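Local coordinates for protein VP1 (Merkel cell polyomavirus, PDB 4FMH) that builds the pentameric capsomers of the viral capsid as a jelly-roll coat protein and binds sialylated oligosaccharides, a step required for infection, at residues T49-P54 with K268-G273; P126-N131 with G219-T224. All blocks are in the same frame, centred on the assembly; numbering follows the deposited sequence. Where two conformers were deposited one is given.

Contact 1: T49-P54 with K268-G273; sequences TYDLQP and KMALHG. With SIA (N-acetyl-alpha-neuraminic acid), chain U.
D51 and K268 meet in the sialic acid pocket at the loop end of the VP1 jelly roll, their side chains crossing at nearly a right angle. The CB of K268 lies 3.6 Å from the carboxylate carbon CG of D51, and a water links D51 OD1 to K268 NZ, which are too far apart for a salt bridge. From the D51 carboxylate, OD1 takes the amide N5-H of the sialic acid at 2.8 Å, while OD2 is salt-bridged to K264. K268 CG passes beside the sugar carboxylate, and the bends at chi2 (-77°) and chi4 bring NZ back to it, where it hydrogen-bonds O1B at 3.2 Å. CD and CE of K268 cross the Q53 amide group obliquely, touching NE2; Q53 OE1 is bound by R117 of a second subunit. The acetyl methyl C11 of the sugar rests obliquely against the Y50 ring. Behind the pocket, loop and strand 269-273 are stitched by an almost straight bond from L52 N to M269 O (172°) and by T49 N to L271 O, with L52 CD1 packed on L271 CG. With chi1 at 62°, T49 OG1 accepts L271 N-H at 2.9 Å and donates in the carbonyl plane to Y50 O at 2.7 Å.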
ATOM      1  N   THR B  49     -15.791 -19.342  14.376  1.00 13.29           N
ATOM      2  CA  THR B  49     -15.891 -19.347  15.825  1.00 13.64           C
ATOM      3  C   THR B  49     -17.381 -19.303  16.169  1.00 14.88           C
ATOM      4  O   THR B  49     -18.234 -19.262  15.271  1.00 15.37           O
ATOM      5  CB  THR B  49     -15.214 -18.105  16.460  1.00 14.44           C
ATOM      6  OG1 THR B  49     -15.871 -16.911  16.008  1.00 13.58           O
ATOM      7  CG2 THR B  49     -13.734 -18.039  16.114  1.00 12.42           C
ATOM      8  N   TYR B  50     -17.696 -19.315  17.463  1.00 15.31           N
ATOM      9  CA  TYR B  50     -19.013 -18.871  17.915  1.00 15.68           C
ATOM     10  C   TYR B  50     -18.991 -17.341  18.009  1.00 15.04           C
ATOM     11  O   TYR B  50     -18.122 -16.691  17.420  1.00 16.03           O
ATOM     12  CB  TYR B  50     -19.407 -19.521  19.255  1.00 16.27           C
ATOM     13  CG  TYR B  50     -19.878 -20.962  19.156  1.00 20.46           C
ATOM     14  CD1 TYR B  50     -19.974 -21.615  17.921  1.00 21.79           C
ATOM     15  CD2 TYR B  50     -20.274 -21.659  20.300  1.00 25.93           C
ATOM     16  CE1 TYR B  50     -20.425 -22.928  17.834  1.00 23.50           C
ATOM     17  CE2 TYR B  50     -20.725 -22.971  20.225  1.00 27.29           C
ATOM     18  CZ  TYR B  50     -20.796 -23.600  18.992  1.00 27.92           C
ATOM     19  OH  TYR B  50     -21.243 -24.898  18.920  1.00 29.49           O
ATOM     20  N   ASP B  51     -19.929 -16.757  18.742  1.00 14.64           N
ATOM     21  CA  ASP B  51     -20.004 -15.301  18.812  1.00 15.84           C
ATOM     22  C   ASP B  51     -19.000 -14.729  19.801  1.00 15.12           C
ATOM     23  O   ASP B  51     -18.964 -15.117  20.971  1.00 16.32           O
ATOM     24  CB  ASP B  51     -21.436 -14.852  19.116  1.00 15.88           C
ATOM     25  CG  ASP B  51     -22.424 -15.349  18.079  1.00 19.54           C
ATOM     26  OD1 ASP B  51     -23.537 -15.767  18.466  1.00 23.29           O
ATOM     27  OD2 ASP B  51     -22.082 -15.337  16.871  1.00 18.81           O
ATOM     28  N   LEU B  52     -18.172 -13.818  19.309  1.00 14.54           N
ATOM     29  CA  LEU B  52     -17.136 -13.194  20.119  1.00 15.06           C
ATOM     30  C   LEU B  52     -17.689 -11.949  20.802  1.00 15.77           C
ATOM     31  O   LEU B  52     -18.200 -11.040  20.144  1.00 16.13           O
ATOM     32  CB  LEU B  52     -15.917 -12.850  19.251  1.00 13.90           C
ATOM     33  CG  LEU B  52     -15.164 -14.063  18.689  1.00 16.55           C
ATOM     34  CD1 LEU B  52     -14.453 -13.703  17.391  1.00 16.17           C
ATOM     35  CD2 LEU B  52     -14.185 -14.643  19.706  1.00 16.16           C
ATOM     36  N   GLN B  53     -17.591 -11.923  22.128  1.00 15.89           N
ATOM     37  CA  GLN B  53     -18.140 -10.836  22.933  1.00 16.60           C
ATOM     38  C   GLN B  53     -17.284 -10.583  24.165  1.00 17.08           C
ATOM     39  O   GLN B  53     -16.841 -11.537  24.809  1.00 18.30           O
ATOM     40  CB  GLN B  53     -19.551 -11.182  23.429  1.00 17.32           C
ATOM     41  CG  GLN B  53     -20.610 -11.415  22.366  1.00 20.28           C
ATOM     42  CD  GLN B  53     -22.001 -11.511  22.963  1.00 23.46           C
ATOM     43  OE1 GLN B  53     -22.636 -10.494  23.251  1.00 23.64           O
ATOM     44  NE2 GLN B  53     -22.480 -12.737  23.154  1.00 21.98           N
ATOM     45  N   PRO B  54     -17.094  -9.306  24.529  1.00 17.97           N
ATOM     46  CA  PRO B  54     -16.564  -8.993  25.855  1.00 18.59           C
ATOM     47  C   PRO B  54     -17.572  -9.417  26.919  1.00 18.89           C
ATOM     48  O   PRO B  54     -18.755  -9.115  26.792  1.00 19.49           O
ATOM     49  CB  PRO B  54     -16.454  -7.463  25.846  1.00 18.51           C
ATOM     50  CG  PRO B  54     -16.653  -7.046  24.437  1.00 19.67           C
ATOM     51  CD  PRO B  54     -17.465  -8.091  23.782  1.00 18.26           C
ATOM     52  N   LYS B 268     -24.114  -9.769  16.575  1.00 14.20           N
ATOM     53  CA  LYS B 268     -23.124 -10.787  16.910  1.00 14.08           C
ATOM     54  C   LYS B 268     -22.112 -10.925  15.778  1.00 14.36           C
ATOM     55  O   LYS B 268     -22.445 -10.737  14.601  1.00 14.31           O
ATOM     56  CB  LYS B 268     -23.789 -12.143  17.187  1.00 14.50           C
ATOM     57  CG  LYS B 268     -24.844 -12.138  18.295  1.00 17.41           C
ATOM     58  CD  LYS B 268     -24.242 -12.109  19.684  1.00 19.41           C
ATOM     59  CE  LYS B 268     -25.333 -12.017  20.760  1.00 21.43           C
ATOM     60  NZ  LYS B 268     -26.084 -13.291  20.948  1.00 21.92           N
ATOM     61  N   MET B 269     -20.871 -11.234  16.150  1.00 13.13           N
ATOM     62  CA  MET B 269     -19.795 -11.422  15.188  1.00 12.33           C
ATOM     63  C   MET B 269     -18.993 -12.683  15.487  1.00 12.80           C
ATOM     64  O   MET B 269     -18.676 -12.967  16.645  1.00 13.77           O
ATOM     65  CB  MET B 269     -18.861 -10.213  15.203  1.00 11.65           C
ATOM     66  CG  MET B 269     -19.560  -8.897  14.818  1.00 12.46           C
ATOM     67  SD  MET B 269     -18.693  -7.442  15.383  1.00 14.14           S
ATOM     68  CE  MET B 269     -17.098  -7.634  14.583  1.00 16.12           C
ATOM     69  N   ALA B 270     -18.651 -13.412  14.427  1.00 12.11           N
ATOM     70  CA  ALA B 270     -17.819 -14.607  14.523  1.00 13.71           C
ATOM     71  C   ALA B 270     -16.655 -14.514  13.532  1.00 13.85           C
ATOM     72  O   ALA B 270     -16.828 -14.032  12.413  1.00 14.26           O
ATOM     73  CB  ALA B 270     -18.654 -15.854  14.240  1.00 13.72           C
ATOM     74  N   LEU B 271     -15.472 -14.967  13.939  1.00 13.44           N
ATOM     75  CA  LEU B 271     -14.338 -15.016  13.011  1.00 13.10           C
ATOM     76  C   LEU B 271     -14.442 -16.216  12.063  1.00 13.87           C
ATOM     77  O   LEU B 271     -15.129 -17.201  12.358  1.00 14.66           O
ATOM     78  CB  LEU B 271     -13.002 -15.008  13.762  1.00 13.18           C
ATOM     79  CG  LEU B 271     -12.543 -13.671  14.348  1.00 10.95           C
ATOM     80  CD1 LEU B 271     -11.410 -13.903  15.325  1.00 10.78           C
ATOM     81  CD2 LEU B 271     -12.124 -12.678  13.236  1.00 12.06           C
ATOM     82  N   HIS B 272     -13.767 -16.113  10.921  1.00 11.69           N
ATOM     83  CA  HIS B 272     -13.849 -17.104   9.852  1.00 11.26           C
ATOM     84  C   HIS B 272     -12.441 -17.331   9.318  1.00 10.98           C
ATOM     85  O   HIS B 272     -11.631 -16.401   9.265  1.00  9.75           O
ATOM     86  CB  HIS B 272     -14.770 -16.570   8.744  1.00  9.82           C
ATOM     87  CG  HIS B 272     -14.985 -17.506   7.590  1.00 11.32           C
ATOM     88  ND1 HIS B 272     -15.221 -18.856   7.742  1.00 11.06           N
ATOM     89  CD2 HIS B 272     -15.059 -17.265   6.258  1.00 10.38           C
ATOM     90  CE1 HIS B 272     -15.394 -19.409   6.555  1.00 10.34           C
ATOM     91  NE2 HIS B 272     -15.302 -18.465   5.638  1.00 11.38           N
ATOM     92  N   GLY B 273     -12.149 -18.572   8.944  1.00 11.04           N
ATOM     93  CA  GLY B 273     -10.861 -18.901   8.342  1.00 10.98           C
ATOM     94  C   GLY B 273     -11.037 -19.644   7.033  1.00 11.42           C
ATOM     95  O   GLY B 273     -12.124 -20.147   6.743  1.00 11.41           O
TER
HETATM   96  C1  SIA U   2     -27.910 -14.379  17.254  0.80 26.61           C
HETATM   97  C2  SIA U   2     -28.435 -15.766  16.877  0.80 27.52           C
HETATM   98  C3  SIA U   2     -27.686 -16.268  15.628  0.80 25.73           C
HETATM   99  C4  SIA U   2     -26.256 -16.752  15.899  0.80 26.27           C
HETATM  100  C5  SIA U   2     -26.209 -17.725  17.074  0.80 25.34           C
HETATM  101  C6  SIA U   2     -26.946 -17.178  18.304  0.80 27.49           C
HETATM  102  C7  SIA U   2     -27.026 -18.258  19.399  0.80 28.49           C
HETATM  103  C8  SIA U   2     -27.365 -17.727  20.800  0.80 31.83           C
HETATM  104  C9  SIA U   2     -28.833 -17.348  20.975  0.80 33.77           C
HETATM  105  C10 SIA U   2     -24.302 -19.262  17.269  0.80 25.03           C
HETATM  106  C11 SIA U   2     -22.848 -19.383  17.597  0.80 17.67           C
HETATM  107  N5  SIA U   2     -24.816 -18.030  17.363  0.80 25.67           N
HETATM  108  O1A SIA U   2     -27.503 -13.614  16.346  0.80 15.86           O
HETATM  109  O1B SIA U   2     -27.908 -14.018  18.457  0.80 24.98           O
HETATM  110  O4  SIA U   2     -25.711 -17.410  14.739  0.80 15.71           O
HETATM  111  O6  SIA U   2     -28.268 -16.711  17.960  0.80 26.71           O
HETATM  112  O7  SIA U   2     -27.949 -19.283  19.005  0.80 26.53           O
HETATM  113  O8  SIA U   2     -27.036 -18.708  21.796  0.80 31.32           O
HETATM  114  O9  SIA U   2     -28.946 -15.930  20.828  0.80 36.76           O
HETATM  115  O10 SIA U   2     -24.962 -20.235  16.944  0.80 22.53           O
HETATM  116  O   HOH W   1     -24.417 -15.568  21.021  1.00 22.76           O
HETATM  117  O   HOH W   2     -20.583 -11.066  18.976  1.00 11.34           O

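Contact 2: P126-N131 with G219-T224; sequences PVSGVN and GSQTPT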
ATOM      1  N   PRO B 126     -19.678  -7.577   4.007  1.00 12.70           N
ATOM      2  CA  PRO B 126     -18.834  -8.703   3.621  1.00 13.70           C
ATOM      3  C   PRO B 126     -17.867  -9.095   4.730  1.00 12.42           C
ATOM      4  O   PRO B 126     -17.544  -8.274   5.597  1.00 13.89           O
ATOM      5  CB  PRO B 126     -18.066  -8.183   2.397  1.00 12.98           C
ATOM      6  CG  PRO B 126     -18.163  -6.716   2.455  1.00 14.85           C
ATOM      7  CD  PRO B 126     -19.385  -6.357   3.227  1.00 12.97           C
ATOM      8  N   VAL B 127     -17.428 -10.350   4.700  1.00 11.78           N
ATOM      9  CA  VAL B 127     -16.381 -10.841   5.593  1.00 10.86           C
ATOM     10  C   VAL B 127     -15.181  -9.880   5.541  1.00 10.09           C
ATOM     11  O   VAL B 127     -14.568  -9.681   4.485  1.00 10.87           O
ATOM     12  CB  VAL B 127     -15.996 -12.303   5.257  1.00 10.50           C
ATOM     13  CG1 VAL B 127     -14.848 -12.774   6.138  1.00 11.42           C
ATOM     14  CG2 VAL B 127     -17.219 -13.228   5.445  1.00 11.91           C
ATOM     15  N   SER B 128     -14.847  -9.307   6.690  0.70  9.98           N
ATOM     16  CA  SER B 128     -13.848  -8.241   6.771  0.70  9.83           C
ATOM     17  C   SER B 128     -13.427  -8.026   8.217  0.70  9.99           C
ATOM     18  O   SER B 128     -14.026  -8.582   9.141  0.70 10.75           O
ATOM     19  CB  SER B 128     -14.406  -6.938   6.185  0.70  9.74           C
ATOM     20  OG  SER B 128     -15.645  -6.602   6.779  0.70  9.48           O
ATOM     21  N   GLY B 129     -12.390  -7.219   8.413  1.00 10.06           N
ATOM     22  CA  GLY B 129     -11.889  -6.944   9.753  1.00 11.24           C
ATOM     23  C   GLY B 129     -10.601  -7.687  10.053  1.00 12.22           C
ATOM     24  O   GLY B 129      -9.673  -7.689   9.239  1.00 12.59           O
ATOM     25  N   VAL B 130     -10.540  -8.303  11.232  1.00 10.85           N
ATOM     26  CA  VAL B 130      -9.308  -8.942  11.700  1.00 10.70           C
ATOM     27  C   VAL B 130      -8.830 -10.035  10.741  1.00 11.11           C
ATOM     28  O   VAL B 130      -9.563 -10.987  10.458  1.00 10.04           O
ATOM     29  CB  VAL B 130      -9.461  -9.520  13.126  1.00 10.32           C
ATOM     30  CG1 VAL B 130      -8.204 -10.290  13.536  1.00 13.84           C
ATOM     31  CG2 VAL B 130      -9.766  -8.392  14.135  1.00  9.57           C
ATOM     32  N   ASN B 131      -7.607  -9.863  10.233  1.00 10.11           N
ATOM     33  CA  ASN B 131      -6.914 -10.912   9.483  1.00  9.89           C
ATOM     34  C   ASN B 131      -5.652 -11.363  10.194  1.00  9.56           C
ATOM     35  O   ASN B 131      -4.943 -10.553  10.805  1.00 10.80           O
ATOM     36  CB  ASN B 131      -6.543 -10.444   8.070  1.00 10.41           C
ATOM     37  CG  ASN B 131      -7.654 -10.689   7.061  1.00  9.37           C
ATOM     38  OD1 ASN B 131      -7.530 -11.550   6.184  1.00 10.63           O
ATOM     39  ND2 ASN B 131      -8.746  -9.935   7.179  1.00  9.88           N
ATOM     40  N   GLY B 219      -8.497  -3.915  13.284  1.00 17.19           N
ATOM     41  CA  GLY B 219      -9.638  -3.130  12.800  1.00 18.18           C
ATOM     42  C   GLY B 219     -10.856  -4.024  12.637  1.00 17.46           C
ATOM     43  O   GLY B 219     -10.719  -5.218  12.395  1.00 18.91           O
ATOM     44  N   SER B 220     -12.051  -3.451  12.768  1.00 17.65           N
ATOM     45  CA  SER B 220     -13.291  -4.243  12.793  1.00 17.60           C
ATOM     46  C   SER B 220     -13.875  -4.576  11.417  1.00 17.78           C
ATOM     47  O   SER B 220     -14.443  -5.655  11.229  1.00 18.09           O
ATOM     48  CB  SER B 220     -14.355  -3.544  13.645  1.00 18.38           C
ATOM     49  OG  SER B 220     -14.565  -2.217  13.200  1.00 20.23           O
ATOM     50  N   GLN B 221     -13.753  -3.646  10.474  1.00 17.13           N
ATOM     51  CA  GLN B 221     -14.308  -3.818   9.134  1.00 16.91           C
ATOM     52  C   GLN B 221     -13.252  -3.587   8.057  1.00 15.51           C
ATOM     53  O   GLN B 221     -13.585  -3.343   6.898  1.00 15.30           O
ATOM     54  CB  GLN B 221     -15.497  -2.872   8.918  1.00 19.53           C
ATOM     55  CG  GLN B 221     -16.796  -3.347   9.577  1.00 24.57           C
ATOM     56  CD  GLN B 221     -18.015  -2.539   9.144  1.00 29.22           C
ATOM     57  OE1 GLN B 221     -18.233  -2.301   7.954  1.00 31.62           O
ATOM     58  NE2 GLN B 221     -18.818  -2.124  10.114  1.00 31.26           N
ATOM     59  N   THR B 222     -11.984  -3.670   8.450  1.00 14.13           N
ATOM     60  CA  THR B 222     -10.859  -3.509   7.523  1.00 13.21           C
ATOM     61  C   THR B 222     -11.011  -4.471   6.345  1.00 11.97           C
ATOM     62  O   THR B 222     -11.277  -5.659   6.548  1.00 10.34           O
ATOM     63  CB  THR B 222      -9.530  -3.785   8.236  1.00 13.57           C
ATOM     64  OG1 THR B 222      -9.535  -3.112   9.502  1.00 14.01           O
ATOM     65  CG2 THR B 222      -8.329  -3.298   7.396  1.00 10.17           C
ATOM     66  N   PRO B 223     -10.870  -3.960   5.109  1.00 11.43           N
ATOM     67  CA  PRO B 223     -10.985  -4.813   3.928  1.00 10.65           C
ATOM     68  C   PRO B 223     -10.057  -6.024   4.002  1.00 10.60           C
ATOM     69  O   PRO B 223      -8.882  -5.894   4.383  1.00 10.82           O
ATOM     70  CB  PRO B 223     -10.543  -3.888   2.787  1.00  9.92           C
ATOM     71  CG  PRO B 223     -10.897  -2.522   3.269  1.00 12.22           C
ATOM     72  CD  PRO B 223     -10.651  -2.541   4.747  1.00 12.26           C
ATOM     73  N   THR B 224     -10.600  -7.194   3.683  1.00  9.92           N
ATOM     74  CA  THR B 224      -9.793  -8.386   3.515  1.00  9.25           C
ATOM     75  C   THR B 224      -9.258  -8.341   2.097  1.00  9.81           C
ATOM     76  O   THR B 224     -10.030  -8.314   1.129  1.00  8.63           O
ATOM     77  CB  THR B 224     -10.608  -9.654   3.770  1.00 10.41           C
ATOM     78  OG1 THR B 224     -10.973  -9.695   5.157  1.00 11.50           O
ATOM     79  CG2 THR B 224      -9.794 -10.930   3.418  1.00  9.31           C
TER
HETATM   80  O   HOH W   3     -16.563  -4.315   5.650  1.00 24.78           O
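G129 packs its backbone against the 219-224 loop, its CA 4.0 Å from that of Q221. Its N-H meets a lone pair of T222 O in the carbonyl plane, N to O 2.7 Å. With phi at 104°, G129 brings its CA close to the loop carbonyls of G219 and S220, 3.2 Å from S220 O in a CA-H...O contact; that oxygen is buried without a conventional partner.

Among the side-chain hydrogen bonds, N131 ND2 is the double donor. In the plane of its amide it reaches T224 OG1 at 3.0 Å and, from above the carbonyl plane, G129 O at 3.2 Å; H133 takes OD1, which helps to fix the amide flip. T224 OG1 is also bonded to V259 O, linking this pair to strand 250-263.

In one of two conformers, and so less certainly, S128 OG donates to P126 O at 2.8 Å and accepts a hydrogen bond from a water whose bonds to Q221 are weak, while S128 CB rests 3.4 Å from T222 O.

Further van der Waals contact is slight: V130 CG2 touches the carbonyl oxygen of G219. T218 of a neighbouring subunit binds V127 O and T224 N, so the paired loops take part in the subunit interface of the VP1 jelly-roll pentamer.

Overall arrangement
From the N terminus, the chain leaves strand 11-28 and enters the long loop holding 49-54, which meets 268-273, 214 residues further on, at the start of the last strand. Contact 2 forms wholly within that span: 126-131 leads into strand 131-138 and is met by 219-224, which follows strand 210-217, so the smaller loop is closed inside the larger one and the two do not cross. Their centres lie about 13 Å apart, and L271 CD2 packs on V130 CB. Strand 250-263, between 219-224 and 268-273 in sequence, touches both contacts, tying the glycan-binding loop and strand end of contact 1 to the loops of contact 2; both contacts also touch the same second subunit.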